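Local coordinates for SusD superfamily protein (Parabacteroides distasonis, PDB 3OTN) that is a putative outer-membrane SusD-family protein that probably binds carbohydrate during nutrient uptake, at residues Ser174-Ser179 against Gly188-Leu193; Leu365-Ala370 against Ile383-Gln388; Thr44-Glu49 against Val265-Pro270. All coordinates share one frame; numbering follows the deposited sequence.

Interaction 1 of 3, residues Ser174-Ser179 against Gly188-Leu193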
ATOM      1  N   SER A 174      21.071  11.852   5.875  1.00 29.97           N
ATOM      2  CA  SER A 174      22.091  11.158   5.089  1.00 29.24           C
ATOM      3  C   SER A 174      22.360  11.865   3.773  1.00 30.43           C
ATOM      4  O   SER A 174      21.724  12.867   3.435  1.00 32.27           O
ATOM      5  CB  SER A 174      21.607   9.737   4.809  1.00 29.88           C
ATOM      6  OG  SER A 174      20.715   9.715   3.704  1.00 27.76           O
ATOM      7  N   ASP A 175      23.276  11.293   3.006  1.00 35.29           N
ATOM      8  CA  ASP A 175      23.597  11.753   1.654  1.00 36.86           C
ATOM      9  C   ASP A 175      22.680  11.248   0.497  1.00 36.72           C
ATOM     10  O   ASP A 175      23.033  11.433  -0.664  1.00 36.67           O
ATOM     11  CB  ASP A 175      25.075  11.407   1.381  1.00 37.66           C
ATOM     12  CG  ASP A 175      26.037  12.211   2.270  1.00 46.88           C
ATOM     13  OD1 ASP A 175      25.617  13.279   2.799  1.00 39.82           O
ATOM     14  OD2 ASP A 175      27.204  11.779   2.429  1.00 49.49           O
ATOM     15  N   LEU A 176      21.495  10.700   0.789  1.00 33.27           N
ATOM     16  CA  LEU A 176      20.592  10.183  -0.256  1.00 33.10           C
ATOM     17  C   LEU A 176      20.084  11.233  -1.217  1.00 32.65           C
ATOM     18  O   LEU A 176      19.654  12.295  -0.772  1.00 32.99           O
ATOM     19  CB  LEU A 176      19.314   9.556   0.360  1.00 35.31           C
ATOM     20  CG  LEU A 176      19.203   8.126   0.804  1.00 34.70           C
ATOM     21  CD1 LEU A 176      17.762   7.925   1.392  1.00 25.33           C
ATOM     22  CD2 LEU A 176      19.474   7.205  -0.374  1.00 23.29           C
ATOM     23  N   ALA A 177      20.032  10.902  -2.516  1.00 29.31           N
ATOM     24  CA  ALA A 177      19.454  11.798  -3.522  1.00 32.48           C
ATOM     25  C   ALA A 177      17.995  12.051  -3.195  1.00 33.64           C
ATOM     26  O   ALA A 177      17.343  11.150  -2.654  1.00 32.88           O
ATOM     27  CB  ALA A 177      19.554  11.162  -4.925  1.00 32.10           C
ATOM     28  N   PHE A 178      17.447  13.230  -3.530  1.00 33.97           N
ATOM     29  CA  PHE A 178      16.038  13.491  -3.188  1.00 34.45           C
ATOM     30  C   PHE A 178      15.049  12.654  -3.986  1.00 32.52           C
ATOM     31  O   PHE A 178      14.022  12.235  -3.454  1.00 32.00           O
ATOM     32  CB  PHE A 178      15.635  14.984  -3.243  1.00 37.59           C
ATOM     33  CG  PHE A 178      14.414  15.299  -2.378  1.00 38.10           C
ATOM     34  CD1 PHE A 178      13.116  15.068  -2.850  1.00 37.68           C
ATOM     35  CD2 PHE A 178      14.579  15.772  -1.063  1.00 39.33           C
ATOM     36  CE1 PHE A 178      12.004  15.322  -2.044  1.00 32.15           C
ATOM     37  CE2 PHE A 178      13.472  16.020  -0.250  1.00 37.78           C
ATOM     38  CZ  PHE A 178      12.186  15.787  -0.746  1.00 35.09           C
ATOM     39  N   SER A 179      15.339  12.426  -5.268  1.00 31.56           N
ATOM     40  CA  SER A 179      14.481  11.627  -6.119  1.00 30.78           C
ATOM     41  C   SER A 179      15.325  10.632  -6.901  1.00 28.80           C
ATOM     42  O   SER A 179      16.539  10.800  -7.013  1.00 29.93           O
ATOM     43  CB  SER A 179      13.683  12.514  -7.063  1.00 34.21           C
ATOM     44  OG  SER A 179      14.536  13.216  -7.951  1.00 40.47           O
ATOM     45  N   GLY A 188      12.908  11.523  -1.050  1.00 18.54           N
ATOM     46  CA  GLY A 188      11.450  11.642  -1.185  1.00 20.07           C
ATOM     47  C   GLY A 188      10.699  10.441  -0.595  1.00 18.45           C
ATOM     48  O   GLY A 188       9.668  10.607   0.041  1.00 19.28           O
ATOM     49  N   ALA A 189      11.234   9.234  -0.801  1.00 19.68           N
ATOM     50  CA  ALA A 189      10.682   8.028  -0.235  1.00 17.14           C
ATOM     51  C   ALA A 189      10.755   8.065   1.296  1.00 16.67           C
ATOM     52  O   ALA A 189       9.782   7.723   1.973  1.00 16.20           O
ATOM     53  CB  ALA A 189      11.426   6.736  -0.808  1.00 14.88           C
ATOM     54  N   VAL A 190      11.905   8.488   1.826  1.00 18.57           N
ATOM     55  CA  VAL A 190      12.085   8.590   3.275  1.00 19.23           C
ATOM     56  C   VAL A 190      11.090   9.568   3.864  1.00 20.61           C
ATOM     57  O   VAL A 190      10.498   9.290   4.910  1.00 20.38           O
ATOM     58  CB  VAL A 190      13.540   9.082   3.635  1.00 18.28           C
ATOM     59  CG1 VAL A 190      13.635   9.471   5.112  1.00 18.61           C
ATOM     60  CG2 VAL A 190      14.571   8.046   3.237  1.00 16.79           C
ATOM     61  N   LYS A 191      10.933  10.719   3.219  1.00 18.99           N
ATOM     62  CA  LYS A 191      10.002  11.748   3.735  1.00 19.63           C
ATOM     63  C   LYS A 191       8.557  11.292   3.630  1.00 19.69           C
ATOM     64  O   LYS A 191       7.787  11.563   4.525  1.00 19.70           O
ATOM     65  CB  LYS A 191      10.121  13.106   3.017  1.00 19.74           C
ATOM     66  CG  LYS A 191      11.466  13.734   2.985  1.00 26.15           C
ATOM     67  CD  LYS A 191      11.951  14.139   4.300  1.00 29.73           C
ATOM     68  CE  LYS A 191      13.266  15.001   4.172  1.00 28.04           C
ATOM     69  NZ  LYS A 191      13.555  15.496   5.512  1.00 20.75           N
ATOM     70  N   ALA A 192       8.198  10.591   2.556  1.00 17.37           N
ATOM     71  CA  ALA A 192       6.824  10.063   2.386  1.00 18.69           C
ATOM     72  C   ALA A 192       6.499   9.026   3.466  1.00 19.40           C
ATOM     73  O   ALA A 192       5.438   9.069   4.090  1.00 22.09           O
ATOM     74  CB  ALA A 192       6.640   9.463   0.990  1.00 17.95           C
ATOM     75  N   LEU A 193       7.420   8.096   3.692  1.00 17.25           N
ATOM     76  CA  LEU A 193       7.249   7.098   4.719  1.00 17.48           C
ATOM     77  C   LEU A 193       7.197   7.714   6.099  1.00 17.17           C
ATOM     78  O   LEU A 193       6.319   7.353   6.890  1.00 20.20           O
ATOM     79  CB  LEU A 193       8.361   6.048   4.688  1.00 17.32           C
ATOM     80  CG  LEU A 193       8.269   4.936   5.746  1.00 20.63           C
ATOM     81  CD1 LEU A 193       6.876   4.264   5.746  1.00 17.08           C
ATOM     82  CD2 LEU A 193       9.384   3.920   5.524  1.00 16.50           C
TER
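F178 and G188 make the polar part of this contact through their backbones. The amide N of G188 donates to O of F178 at 2.7 Å, with an N-H...O angle of 152°. G188 lies in the first turn of helix 187-202, where no earlier helix carbonyl is available to its N-H. The loop supplies one instead. G188 has no side chain. A CB here would probably crowd O of F178.

Ring packing comes next. With CG anti to the backbone N (chi1 -157°), the F178 ring is carried over the start of the helix. G188 N stands 3.9 Å above one face, displaced toward the rim, and CE1 of F178 lies 3.8 Å from CA of G188. CZ of F178 also meets the aliphatic CG of K191 obliquely at 4.3 Å. Replacing F178 by an alanine is likely to open a gap over G188 and beside the aliphatic chain of K191.

The aliphatic contact is smaller. CD1 of L176 meets CG2 of V190 at 3.7 Å, and the two side chains cross obliquely. Behind L176, its backbone N donates to OG of S174 at 3.2 Å, forming an ST turn. The charged end of K191 is held elsewhere, by salt bridges to E222 and to E172.

The loop that joins helices 156-172 and 187-202 also bonds to the second helix through the backbones of A177 and M187. Between the two segments the parts are complementary: one hydrogen bond satisfies a first-turn amide, while ring and aliphatic carbons pack beside it.

Interaction 2 of 3, residues Leu365-Ala370 against Ile383-Gln388. With EDO (1,2-ethanediol), chain S.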
ATOM      1  N   LEU A 365      -2.391  14.447   0.148  1.00 18.23           N
ATOM      2  CA  LEU A 365      -3.527  14.256   1.049  1.00 18.26           C
ATOM      3  C   LEU A 365      -3.041  14.005   2.489  1.00 19.47           C
ATOM      4  O   LEU A 365      -3.700  14.419   3.420  1.00 23.02           O
ATOM      5  CB  LEU A 365      -4.412  13.122   0.552  1.00 17.70           C
ATOM      6  CG  LEU A 365      -5.152  13.449  -0.753  1.00 18.18           C
ATOM      7  CD1 LEU A 365      -5.735  12.162  -1.345  1.00 22.38           C
ATOM      8  CD2 LEU A 365      -6.267  14.460  -0.470  1.00 19.12           C
HETATM    9  N   MSE A 366      -1.892  13.344   2.678  1.00 18.78           N
HETATM   10  CA  MSE A 366      -1.279  13.234   4.017  1.00 19.42           C
HETATM   11  C   MSE A 366      -0.888  14.590   4.572  1.00 20.97           C
HETATM   12  O   MSE A 366      -1.076  14.817   5.761  1.00 19.34           O
HETATM   13  CB  MSE A 366      -0.074  12.285   4.020  1.00 18.69           C
HETATM   14  CG  MSE A 366      -0.459  10.831   3.854  1.00 24.11           C
HETATM   15 SE   MSE A 366       1.030   9.675   4.354  0.75 22.88          SE
HETATM   16  CE  MSE A 366       2.279  10.131   2.975  1.00 25.44           C
ATOM     17  N   TYR A 367      -0.377  15.493   3.722  1.00 20.14           N
ATOM     18  CA  TYR A 367      -0.133  16.873   4.168  1.00 20.67           C
ATOM     19  C   TYR A 367      -1.423  17.553   4.632  1.00 22.59           C
ATOM     20  O   TYR A 367      -1.449  18.098   5.750  1.00 21.49           O
ATOM     21  CB  TYR A 367       0.561  17.775   3.127  1.00 20.32           C
ATOM     22  CG  TYR A 367       0.725  19.204   3.667  1.00 21.00           C
ATOM     23  CD1 TYR A 367       1.765  19.538   4.528  1.00 26.37           C
ATOM     24  CD2 TYR A 367      -0.203  20.198   3.355  1.00 22.83           C
ATOM     25  CE1 TYR A 367       1.874  20.837   5.064  1.00 24.10           C
ATOM     26  CE2 TYR A 367      -0.088  21.487   3.861  1.00 25.14           C
ATOM     27  CZ  TYR A 367       0.958  21.791   4.722  1.00 27.18           C
ATOM     28  OH  TYR A 367       1.059  23.055   5.225  1.00 26.27           O
ATOM     29  N   ALA A 368      -2.463  17.559   3.786  1.00 21.80           N
ATOM     30  CA  ALA A 368      -3.763  18.180   4.142  1.00 20.95           C
ATOM     31  C   ALA A 368      -4.306  17.619   5.461  1.00 21.63           C
ATOM     32  O   ALA A 368      -4.792  18.380   6.302  1.00 23.09           O
ATOM     33  CB  ALA A 368      -4.813  18.009   3.035  1.00 21.32           C
ATOM     34  N   GLU A 369      -4.227  16.302   5.629  1.00 18.90           N
ATOM     35  CA  GLU A 369      -4.744  15.658   6.841  1.00 20.74           C
ATOM     36  C   GLU A 369      -3.966  16.055   8.081  1.00 19.14           C
ATOM     37  O   GLU A 369      -4.545  16.482   9.067  1.00 21.46           O
ATOM     38  CB  GLU A 369      -4.823  14.128   6.685  1.00 20.00           C
ATOM     39  CG  GLU A 369      -5.438  13.457   7.927  1.00 22.33           C
ATOM     40  CD  GLU A 369      -5.794  11.973   7.747  1.00 19.91           C
ATOM     41  OE1 GLU A 369      -5.585  11.431   6.665  1.00 22.20           O
ATOM     42  OE2 GLU A 369      -6.332  11.372   8.705  1.00 21.90           O
ATOM     43  N   ALA A 370      -2.650  15.922   8.031  1.00 20.73           N
ATOM     44  CA  ALA A 370      -1.794  16.310   9.152  1.00 22.03           C
ATOM     45  C   ALA A 370      -1.938  17.792   9.512  1.00 23.97           C
ATOM     46  O   ALA A 370      -1.982  18.156  10.704  1.00 22.56           O
ATOM     47  CB  ALA A 370      -0.313  15.988   8.830  1.00 21.08           C
ATOM     48  N   ILE A 383      -6.100  23.525   1.120  1.00 26.23           N
ATOM     49  CA  ILE A 383      -7.252  23.882   0.305  1.00 26.64           C
ATOM     50  C   ILE A 383      -6.937  23.622  -1.165  1.00 27.05           C
ATOM     51  O   ILE A 383      -7.729  22.994  -1.862  1.00 25.81           O
ATOM     52  CB  ILE A 383      -7.683  25.352   0.523  1.00 27.62           C
ATOM     53  CG1 ILE A 383      -8.343  25.505   1.904  1.00 28.91           C
ATOM     54  CG2 ILE A 383      -8.659  25.853  -0.586  1.00 27.97           C
ATOM     55  CD1 ILE A 383      -8.565  26.942   2.322  1.00 27.86           C
ATOM     56  N   ASP A 384      -5.771  24.087  -1.617  1.00 28.33           N
ATOM     57  CA  ASP A 384      -5.358  23.900  -3.014  1.00 27.11           C
ATOM     58  C   ASP A 384      -5.200  22.406  -3.363  1.00 25.33           C
ATOM     59  O   ASP A 384      -5.548  22.001  -4.449  1.00 25.98           O
ATOM     60  CB  ASP A 384      -4.046  24.665  -3.321  1.00 25.85           C
ATOM     61  CG  ASP A 384      -4.219  26.172  -3.355  1.00 29.35           C
ATOM     62  OD1 ASP A 384      -5.361  26.673  -3.436  1.00 37.85           O
ATOM     63  OD2 ASP A 384      -3.190  26.878  -3.298  1.00 31.96           O
ATOM     64  N   ILE A 385      -4.681  21.596  -2.441  1.00 27.23           N
ATOM     65  CA  ILE A 385      -4.496  20.142  -2.661  1.00 25.50           C
ATOM     66  C   ILE A 385      -5.851  19.451  -2.917  1.00 25.31           C
ATOM     67  O   ILE A 385      -6.014  18.753  -3.924  1.00 28.20           O
ATOM     68  CB  ILE A 385      -3.733  19.498  -1.462  1.00 25.95           C
ATOM     69  CG1 ILE A 385      -2.245  19.835  -1.553  1.00 24.84           C
ATOM     70  CG2 ILE A 385      -3.972  17.955  -1.346  1.00 24.56           C
ATOM     71  CD1 ILE A 385      -1.481  19.664  -0.225  1.00 22.01           C
ATOM     72  N   VAL A 386      -6.825  19.715  -2.050  1.00 24.10           N
ATOM     73  CA  VAL A 386      -8.164  19.176  -2.211  1.00 25.19           C
ATOM     74  C   VAL A 386      -8.797  19.640  -3.529  1.00 25.98           C
ATOM     75  O   VAL A 386      -9.389  18.837  -4.246  1.00 24.67           O
ATOM     76  CB  VAL A 386      -9.075  19.514  -0.994  1.00 26.62           C
ATOM     77  CG1 VAL A 386     -10.509  19.225  -1.299  1.00 25.97           C
ATOM     78  CG2 VAL A 386      -8.634  18.681   0.218  1.00 24.10           C
ATOM     79  N   ASN A 387      -8.631  20.913  -3.882  1.00 24.63           N
ATOM     80  CA  ASN A 387      -9.202  21.405  -5.150  1.00 25.71           C
ATOM     81  C   ASN A 387      -8.512  20.893  -6.425  1.00 26.46           C
ATOM     82  O   ASN A 387      -9.165  20.728  -7.447  1.00 26.74           O
ATOM     83  CB  ASN A 387      -9.283  22.929  -5.137  1.00 25.68           C
ATOM     84  CG  ASN A 387     -10.330  23.446  -4.159  1.00 29.86           C
ATOM     85  OD1 ASN A 387     -11.294  22.757  -3.827  1.00 30.20           O
ATOM     86  ND2 ASN A 387     -10.145  24.666  -3.705  1.00 27.86           N
ATOM     87  N   GLN A 388      -7.204  20.637  -6.353  1.00 28.11           N
ATOM     88  CA  GLN A 388      -6.461  20.050  -7.476  0.50 27.99           C
ATOM     89  C   GLN A 388      -6.931  18.613  -7.727  1.00 25.22           C
ATOM     90  O   GLN A 388      -7.173  18.236  -8.860  1.00 25.34           O
ATOM     91  CB  GLN A 388      -4.943  20.102  -7.223  0.50 27.86           C
ATOM     92  CG  GLN A 388      -4.336  21.523  -7.292  0.50 32.03           C
ATOM     93  CD  GLN A 388      -3.077  21.675  -6.425  0.50 36.66           C
ATOM     94  OE1 GLN A 388      -2.573  20.692  -5.864  0.50 29.77           O
ATOM     95  NE2 GLN A 388      -2.578  22.913  -6.299  0.50 26.37           N
TER
HETATM   96  C1  EDO S 632       0.919  21.785  -4.500  1.00 49.94           C
HETATM   97  O1  EDO S 632      -0.091  22.800  -4.506  1.00 49.23           O
HETATM   98  C2  EDO S 632       0.552  20.690  -5.494  1.00 48.29           C
HETATM   99  O2  EDO S 632       1.751  20.128  -6.044  1.00 57.68           O
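Between these two segments I385 carries the contact, and its two arms go to different partners. Its CG2, anti to the backbone N, points at the L365-A368 side of the opposing helix. CG2 lies 4.1 Å from the backbone N of L365, 4.3 Å from CD2 of L365 and 4.5 Å from CB of A368. The small A368 presents only a methyl group here. The other arm, ending in CD1, reaches Y367.

Y367 and I385 cross at about a right angle. In Y367, CG lies anti to the backbone N (chi1 178°), which sets the ring toward the side of I385. Its CD2 meets CD1 of I385 at 3.8 Å. The approach to the ring is oblique. The hydroxyl of Y367 bonds to N379, in the short connection between the helices. This probably helps to fix the ring beside I385. All four touching residues are buried, and the side-chain contacts are apolar.

Apart from this packing, NE2 of Q388 donates to O1 of a 1,2-ethanediol at 3.1 Å. This bond is doubtful because Q388 was modelled in two conformers. The diol probably comes from the crystallisation liquor and also bonds to Q381 and Y360.

Helices 360-375 and 380-392 are consecutive and form a helical hairpin. Their segment axes approach to 9.3 Å, with 137° between the chain directions. Other faces are covered by further helices: Y367 and A370 touch helix 210-225, M366, present as selenomethionine, and E369 touch helix 187-202, and V386 packs on F406 of helix 403-418.

Interaction 3 of 3, residues Thr44-Glu49 against Val265-Pro270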
ATOM      1  N   THR A  44      -0.670 -11.051  -1.966  1.00 18.57           N
ATOM      2  CA  THR A  44      -0.519 -10.350  -0.703  1.00 16.93           C
ATOM      3  C   THR A  44      -1.366  -9.069  -0.614  1.00 19.21           C
ATOM      4  O   THR A  44      -1.812  -8.694   0.495  1.00 18.16           O
ATOM      5  CB  THR A  44       0.959 -10.018  -0.390  1.00 17.04           C
ATOM      6  OG1 THR A  44       1.558  -9.426  -1.560  1.00 16.41           O
ATOM      7  CG2 THR A  44       1.725 -11.263   0.045  1.00 14.77           C
ATOM      8  N   ILE A  45      -1.596  -8.403  -1.748  1.00 17.29           N
ATOM      9  CA  ILE A  45      -2.400  -7.174  -1.746  1.00 16.69           C
ATOM     10  C   ILE A  45      -3.831  -7.365  -1.281  1.00 18.22           C
ATOM     11  O   ILE A  45      -4.459  -6.412  -0.809  1.00 19.85           O
ATOM     12  CB  ILE A  45      -2.439  -6.424  -3.103  1.00 17.00           C
ATOM     13  CG1 ILE A  45      -3.237  -7.182  -4.182  1.00 18.01           C
ATOM     14  CG2 ILE A  45      -1.016  -6.046  -3.561  1.00 16.35           C
ATOM     15  CD1 ILE A  45      -3.355  -6.365  -5.498  1.00 17.65           C
ATOM     16  N   LEU A  46      -4.337  -8.595  -1.382  1.00 18.66           N
ATOM     17  CA  LEU A  46      -5.710  -8.867  -1.005  1.00 18.27           C
ATOM     18  C   LEU A  46      -5.969  -8.729   0.483  1.00 15.43           C
ATOM     19  O   LEU A  46      -7.103  -8.386   0.850  1.00 18.03           O
ATOM     20  CB  LEU A  46      -6.172 -10.248  -1.496  1.00 17.90           C
ATOM     21  CG  LEU A  46      -6.160 -10.549  -2.983  1.00 17.83           C
ATOM     22  CD1 LEU A  46      -6.473 -12.000  -3.230  1.00 19.50           C
ATOM     23  CD2 LEU A  46      -7.118  -9.635  -3.802  1.00 19.83           C
ATOM     24  N   LEU A  47      -4.959  -8.988   1.325  1.00 18.87           N
ATOM     25  CA  LEU A  47      -5.113  -8.894   2.788  1.00 19.25           C
ATOM     26  C   LEU A  47      -5.609  -7.524   3.207  1.00 19.14           C
ATOM     27  O   LEU A  47      -6.447  -7.406   4.114  1.00 16.96           O
ATOM     28  CB  LEU A  47      -3.783  -9.176   3.532  1.00 19.80           C
ATOM     29  CG  LEU A  47      -3.845  -9.207   5.084  1.00 19.83           C
ATOM     30  CD1 LEU A  47      -4.761 -10.329   5.611  1.00 23.36           C
ATOM     31  CD2 LEU A  47      -2.446  -9.347   5.721  1.00 15.61           C
ATOM     32  N   LEU A  48      -5.073  -6.501   2.545  1.00 16.47           N
ATOM     33  CA  LEU A  48      -5.363  -5.108   2.864  1.00 18.06           C
ATOM     34  C   LEU A  48      -6.585  -4.553   2.147  1.00 20.17           C
ATOM     35  O   LEU A  48      -6.956  -3.419   2.390  1.00 22.51           O
ATOM     36  CB  LEU A  48      -4.140  -4.243   2.582  1.00 17.34           C
ATOM     37  CG  LEU A  48      -2.807  -4.666   3.230  1.00 21.32           C
ATOM     38  CD1 LEU A  48      -1.700  -3.727   2.785  1.00 15.18           C
ATOM     39  CD2 LEU A  48      -2.890  -4.717   4.741  1.00 19.07           C
ATOM     40  N   GLU A  49      -7.204  -5.339   1.273  1.00 17.31           N
ATOM     41  CA  GLU A  49      -8.457  -4.949   0.623  1.00 19.46           C
ATOM     42  C   GLU A  49      -9.665  -5.716   1.085  1.00 19.33           C
ATOM     43  O   GLU A  49     -10.802  -5.232   0.949  1.00 20.36           O
ATOM     44  CB  GLU A  49      -8.326  -5.081  -0.896  1.00 17.97           C
ATOM     45  CG  GLU A  49      -7.180  -4.196  -1.495  1.00 21.13           C
ATOM     46  CD  GLU A  49      -7.372  -2.706  -1.243  1.00 20.56           C
ATOM     47  OE1 GLU A  49      -8.531  -2.215  -1.195  1.00 18.75           O
ATOM     48  OE2 GLU A  49      -6.358  -2.000  -1.100  1.00 19.95           O
ATOM     49  N   VAL A 265      -2.125  -7.805 -12.231  1.00 19.49           N
ATOM     50  CA  VAL A 265      -3.003  -7.263 -13.279  1.00 19.67           C
ATOM     51  C   VAL A 265      -4.230  -8.181 -13.496  1.00 19.53           C
ATOM     52  O   VAL A 265      -5.349  -7.707 -13.640  1.00 23.50           O
ATOM     53  CB  VAL A 265      -2.189  -6.989 -14.586  1.00 21.97           C
ATOM     54  CG1 VAL A 265      -3.116  -6.705 -15.786  1.00 20.02           C
ATOM     55  CG2 VAL A 265      -1.192  -5.842 -14.357  1.00 13.11           C
ATOM     56  N   ARG A 266      -4.010  -9.493 -13.416  1.00 19.19           N
ATOM     57  CA  ARG A 266      -5.058 -10.518 -13.646  1.00 22.45           C
ATOM     58  C   ARG A 266      -6.102 -10.626 -12.521  1.00 20.52           C
ATOM     59  O   ARG A 266      -7.203 -11.150 -12.740  1.00 20.04           O
ATOM     60  CB  ARG A 266      -4.395 -11.907 -13.751  1.00 24.08           C
ATOM     61  CG  ARG A 266      -3.427 -12.091 -14.862  1.00 26.50           C
ATOM     62  CD  ARG A 266      -2.526 -13.322 -14.624  1.00 29.45           C
ATOM     63  NE  ARG A 266      -3.237 -14.536 -14.948  1.00 30.90           N
ATOM     64  CZ  ARG A 266      -2.700 -15.754 -15.044  1.00 33.77           C
ATOM     65  NH1 ARG A 266      -1.409 -15.962 -14.830  1.00 28.44           N
ATOM     66  NH2 ARG A 266      -3.491 -16.784 -15.352  1.00 31.61           N
ATOM     67  N   ILE A 267      -5.721 -10.179 -11.331  1.00 19.16           N
ATOM     68  CA  ILE A 267      -6.573 -10.167 -10.118  1.00 22.73           C
ATOM     69  C   ILE A 267      -7.872  -9.387 -10.311  1.00 25.98           C
ATOM     70  O   ILE A 267      -8.928  -9.798  -9.812  1.00 24.11           O
ATOM     71  CB  ILE A 267      -5.754  -9.569  -8.903  1.00 24.95           C
ATOM     72  CG1 ILE A 267      -4.647 -10.545  -8.457  1.00 32.49           C
ATOM     73  CG2 ILE A 267      -6.593  -9.188  -7.691  1.00 28.01           C
ATOM     74  CD1 ILE A 267      -5.147 -11.752  -7.861  1.00 34.58           C
ATOM     75  N   PHE A 268      -7.778  -8.275 -11.040  1.00 24.62           N
ATOM     76  CA  PHE A 268      -8.895  -7.349 -11.241  1.00 23.22           C
ATOM     77  C   PHE A 268      -9.803  -7.689 -12.410  1.00 23.66           C
ATOM     78  O   PHE A 268     -10.902  -7.137 -12.522  1.00 22.41           O
ATOM     79  CB  PHE A 268      -8.355  -5.934 -11.447  1.00 21.51           C
ATOM     80  CG  PHE A 268      -7.416  -5.487 -10.362  1.00 19.85           C
ATOM     81  CD1 PHE A 268      -7.893  -4.956  -9.184  1.00 17.46           C
ATOM     82  CD2 PHE A 268      -6.047  -5.628 -10.516  1.00 21.06           C
ATOM     83  CE1 PHE A 268      -7.023  -4.554  -8.168  1.00 24.71           C
ATOM     84  CE2 PHE A 268      -5.178  -5.236  -9.513  1.00 22.89           C
ATOM     85  CZ  PHE A 268      -5.664  -4.694  -8.338  1.00 20.82           C
ATOM     86  N   LEU A 269      -9.379  -8.618 -13.258  1.00 23.87           N
ATOM     87  CA  LEU A 269     -10.066  -8.885 -14.510  1.00 22.21           C
ATOM     88  C   LEU A 269     -11.202  -9.843 -14.203  1.00 23.57           C
ATOM     89  O   LEU A 269     -11.021 -10.687 -13.345  1.00 19.97           O
ATOM     90  CB  LEU A 269      -9.111  -9.518 -15.530  1.00 24.39           C
ATOM     91  CG  LEU A 269      -7.852  -8.741 -15.944  1.00 25.19           C
ATOM     92  CD1 LEU A 269      -6.963  -9.537 -16.950  1.00 21.62           C
ATOM     93  CD2 LEU A 269      -8.247  -7.398 -16.475  1.00 26.73           C
ATOM     94  N   PRO A 270     -12.372  -9.704 -14.863  1.00 23.44           N
ATOM     95  CA  PRO A 270     -13.545 -10.566 -14.580  1.00 27.05           C
ATOM     96  C   PRO A 270     -13.256 -12.034 -14.756  1.00 26.62           C
ATOM     97  O   PRO A 270     -12.719 -12.426 -15.790  1.00 26.42           O
ATOM     98  CB  PRO A 270     -14.621 -10.088 -15.600  1.00 27.91           C
ATOM     99  CG  PRO A 270     -13.919  -9.204 -16.548  1.00 29.16           C
ATOM    100  CD  PRO A 270     -12.710  -8.659 -15.841  1.00 26.17           C
TER
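L46 and I267 have the nearest CA atoms, 9.2 Å apart, on two turns whose residues 44-47 and 265-268 have helical phi/psi angles without the regular bonds. At that spacing only side chains bridge the backbones. The contact belongs to the interior of the SusD fold. It joins two loops far apart in sequence, one following strand 42-43 and the other following strand 249-253.

Two apolar pairs carry it. CD2 of L46 meets CG2 of I267 at 3.9 Å, with the side chains crossing at a slant. Beside them, I45 and F268 approach from opposite directions. In I45, CG1 lies between the backbone N and the carbonyl carbon (chi1 70°), and the extended chain beyond it carries CD1 toward the phenylalanine. The four residues are buried, and the surface they cover is small.

Both turns have further partners. On the first, O of I45 accepts from ND2 of N422, and OE2 of E49 accepts from N of the same asparagine. On the second, R266 pairs with D279 and with E263, and the F268 side chain also touches I336 of strand 334-336.

The F268 ring also has neighbours within its own turn. CB of I267 sits 4.2 Å above one face, offset toward the rim, and O of V265 lies in plane at the edge. At the far end of the ring, CZ of F268 meets CD1 of I45 obliquely at 4.0 Å.

Interaction 3 spans the longest separation in sequence: it opens first, at 44-49, and closes at 265-270. Interaction 1 falls between those two segments, and interaction 2 follows both. Interactions 1 and 2 are centred about 21 Å apart and touch, through packing of A192 O on CE of selenomethionine M366. Helix 187-202 thus meets helix 360-375. Interaction 3 is separate. Its centre is about 29 Å from that of interaction 1, on the opposite side of the chain's centre, and about 28 Å from that of interaction 2. Interaction 1 sets a loop on the start of helix 187-202, interaction 2 pairs two helices, and interaction 3 ties together loops from distant parts of the chain.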